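Local coordinates for protein amoebiasin-2 (Entamoeba histolytica, PDB 3M86) that inhibits cysteine proteases of the amoeba, using three loops that form a wedge to block the substrate-binding site of the target enzyme, at residues F49-T55 against R72-P78. Numbering follows the deposited sequence.
Sequences FSLSQDT and REIQLKP
Gln-75 has two partners on the other strand, Ser-52 and Gln-53, so the register of antiparallel 49-55 and 72-78 slips by one residue: a classic beta bulge. The carbonyl oxygen of Gln-75 accepts at the bulge. Ser-52 N donates to Gln-75 O (2.9 Å), and Gln-53 N adds a weak, longer bond. Ser-52 OG sits between its backbone N and carbonyl carbon (chi1 49°), which brings it to Gln-75 O in another weak bond. It also fits tightly against Gln-75 CB (3.1 Å). Ser-50 with Lys-77 and Thr-55 with Glu-73 form regular hydrogen-bonded pairs near the two ends.

On the face with Leu-51 and Ile-74, methyl CD2 of Leu-51 is the bump. Leu-51 CD2 rests over the notch between two side chains, 3.5 Å from Ile-74 CG2; it also touches Leu-76. Farther along, Arg-72 bends at chi2 (74°), and its side chain slants across that of Asp-54. This brings the guanidinium side-on to the carboxylate, nearly coplanar. In this salt bridge Arg-72 NE donates to Asp-54 OD2 (2.8 Å) and Arg-72 NH2 to Asp-54 OD1 (2.9 Å), each oxygen using its syn lone pair. Ile-74 CD1 lies against one guanidinium face.

On the other face, Gln-53 and Gln-75 lie side by side. Gln-53 NE2 donates almost straight to Thr-55 OG1 (3.1 Å) in its own strand. Gln-75 NE2 donates to Glu-73 OE1 in the other, from above the carboxylate plane. A water accepts from Gln-75 NE2 and binds Gln-53 OE1 weakly. Glu-73 OE2 is held by Gln-29.

The buried Phe-49 ring crosses Leu-76 at about a right angle, with Phe-49 CD1 3.7 Å from Leu-76 CB. Leu-76 CD1 covers one ring face near the rim.

Strand 49-58 is outermost in its sheet, and strand 70-78 pairs with 25-32 on its other side. Phe-49, Ile-74 and Leu-76 reach strand 82-91 of the second sheet, joining the two layers of this chagasin-family beta sandwich.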
loop_
_atom_site.group_PDB
_atom_site.type_symbol
_atom_site.label_atom_id
_atom_site.label_comp_id
_atom_site.label_asym_id
_atom_site.label_seq_id
_atom_site.Cartn_x
_atom_site.Cartn_y
_atom_site.Cartn_z
ATOM N N PHE A 49 11.111 4.377 -6.079
ATOM C CA PHE A 49 10.516 4.798 -4.814
ATOM C C PHE A 49 11.364 4.443 -3.610
ATOM O O PHE A 49 12.028 3.400 -3.579
ATOM C CB PHE A 49 9.177 4.095 -4.567
ATOM C CG PHE A 49 8.046 4.604 -5.394
ATOM C CD1 PHE A 49 7.499 5.843 -5.144
ATOM C CD2 PHE A 49 7.498 3.818 -6.402
ATOM C CE1 PHE A 49 6.443 6.315 -5.905
ATOM C CE2 PHE A 49 6.450 4.284 -7.165
ATOM C CZ PHE A 49 5.926 5.531 -6.917
ATOM N N SER A 50 11.309 5.307 -2.603
ATOM C CA SER A 50 11.839 5.005 -1.279
ATOM C C SER A 50 10.693 4.737 -0.303
ATOM O O SER A 50 9.661 5.398 -0.355
ATOM C CB SER A 50 12.684 6.174 -0.777
ATOM O OG SER A 50 13.155 5.938 0.536
ATOM N N LEU A 51 10.877 3.762 0.588
ATOM C CA LEU A 51 9.886 3.474 1.627
ATOM C C LEU A 51 10.094 4.506 2.719
ATOM O O LEU A 51 11.083 4.459 3.447
ATOM C CB LEU A 51 10.123 2.073 2.191
ATOM C CG LEU A 51 9.125 1.462 3.186
ATOM C CD1 LEU A 51 9.219 2.114 4.560
ATOM C CD2 LEU A 51 7.702 1.518 2.645
ATOM N N SER A 52 9.176 5.452 2.824
ATOM C CA SER A 52 9.327 6.526 3.784
ATOM C C SER A 52 8.804 6.078 5.151
ATOM O O SER A 52 9.341 6.447 6.188
ATOM C CB SER A 52 8.622 7.801 3.304
ATOM O OG SER A 52 7.301 7.539 2.886
ATOM N N GLN A 53 7.764 5.260 5.145
ATOM C CA GLN A 53 7.216 4.768 6.402
ATOM C C GLN A 53 6.356 3.534 6.132
ATOM O O GLN A 53 5.677 3.447 5.107
ATOM C CB GLN A 53 6.412 5.871 7.108
ATOM C CG GLN A 53 5.886 5.473 8.484
ATOM C CD GLN A 53 5.220 6.619 9.225
ATOM O OE1 GLN A 53 5.608 7.776 9.078
ATOM N NE2 GLN A 53 4.214 6.295 10.030
ATOM N N ASP A 54 6.424 2.563 7.032
ATOM C CA ASP A 54 5.566 1.397 6.958
ATOM C C ASP A 54 5.048 1.156 8.371
ATOM O O ASP A 54 5.827 1.082 9.330
ATOM C CB ASP A 54 6.365 0.189 6.461
ATOM C CG ASP A 54 5.480 -0.975 6.089
ATOM O OD1 ASP A 54 6.019 -1.995 5.590
ATOM O OD2 ASP A 54 4.250 -0.860 6.289
ATOM N N THR A 55 3.728 1.074 8.496
ATOM C CA THR A 55 3.072 0.960 9.794
ATOM C C THR A 55 1.967 -0.070 9.769
ATOM O O THR A 55 1.252 -0.222 8.763
ATOM C CB THR A 55 2.410 2.300 10.155
ATOM O OG1 THR A 55 3.416 3.313 10.257
ATOM C CG2 THR A 55 1.655 2.207 11.469
ATOM N N ARG A 72 -2.860 -1.316 7.673
ATOM C CA ARG A 72 -1.498 -1.291 7.137
ATOM C C ARG A 72 -1.331 -0.030 6.321
ATOM O O ARG A 72 -2.145 0.260 5.455
ATOM C CB ARG A 72 -1.267 -2.505 6.245
ATOM C CG ARG A 72 0.101 -2.535 5.576
ATOM C CD ARG A 72 1.201 -2.899 6.555
ATOM N NE ARG A 72 2.524 -2.994 5.915
ATOM C CZ ARG A 72 2.966 -4.056 5.242
ATOM N NH1 ARG A 72 2.198 -5.140 5.110
ATOM N NH2 ARG A 72 4.183 -4.039 4.697
ATOM N N GLU A 73 -0.290 0.739 6.598
ATOM C CA GLU A 73 -0.090 1.953 5.843
ATOM C C GLU A 73 1.341 1.978 5.356
ATOM O O GLU A 73 2.277 1.902 6.151
ATOM C CB GLU A 73 -0.364 3.191 6.688
ATOM C CG GLU A 73 -0.082 4.443 5.886
ATOM C CD GLU A 73 -0.047 5.688 6.727
ATOM O OE1 GLU A 73 0.966 5.906 7.429
ATOM O OE2 GLU A 73 -1.030 6.454 6.677
ATOM N N ILE A 74 1.498 2.061 4.041
ATOM C CA ILE A 74 2.817 2.068 3.430
ATOM C C ILE A 74 2.959 3.390 2.701
ATOM O O ILE A 74 2.142 3.717 1.844
ATOM C CB ILE A 74 2.975 0.928 2.411
ATOM C CG1 ILE A 74 2.808 -0.428 3.109
ATOM C CG2 ILE A 74 4.337 1.012 1.741
ATOM C CD1 ILE A 74 2.506 -1.576 2.165
ATOM N N GLN A 75 3.975 4.163 3.060
ATOM C CA GLN A 75 4.181 5.448 2.407
ATOM C C GLN A 75 5.398 5.388 1.505
ATOM O O GLN A 75 6.475 4.954 1.938
ATOM C CB GLN A 75 4.364 6.553 3.438
ATOM C CG GLN A 75 3.221 6.674 4.421
ATOM C CD GLN A 75 3.439 7.837 5.369
ATOM O OE1 GLN A 75 4.113 8.811 5.025
ATOM N NE2 GLN A 75 2.887 7.739 6.563
ATOM N N LEU A 76 5.231 5.826 0.256
ATOM C CA LEU A 76 6.318 5.785 -0.721
ATOM C C LEU A 76 6.634 7.174 -1.246
ATOM O O LEU A 76 5.730 7.945 -1.583
ATOM C CB LEU A 76 5.936 4.922 -1.924
ATOM C CG LEU A 76 5.600 3.465 -1.616
ATOM C CD1 LEU A 76 5.059 2.787 -2.870
ATOM C CD2 LEU A 76 6.852 2.775 -1.103
ATOM N N LYS A 77 7.915 7.482 -1.321
ATOM C CA LYS A 77 8.323 8.787 -1.818
ATOM C C LYS A 77 9.115 8.580 -3.094
ATOM O O LYS A 77 10.036 7.785 -3.122
ATOM C CB LYS A 77 9.200 9.483 -0.780
ATOM C CG LYS A 77 9.629 10.890 -1.194
ATOM C CD LYS A 77 10.415 11.571 -0.083
ATOM C CE LYS A 77 10.859 12.966 -0.500
ATOM N NZ LYS A 77 11.591 13.662 0.595
ATOM N N PRO A 78 8.771 9.303 -4.162
ATOM C CA PRO A 78 9.551 9.132 -5.394
ATOM C C PRO A 78 11.040 9.438 -5.213
ATOM O O PRO A 78 11.406 10.426 -4.569
ATOM C CB PRO A 78 8.946 10.180 -6.334
ATOM C CG PRO A 78 7.569 10.379 -5.837
ATOM C CD PRO A 78 7.633 10.225 -4.341
HETATM O O HOH W 1 2.917 9.893 8.719
#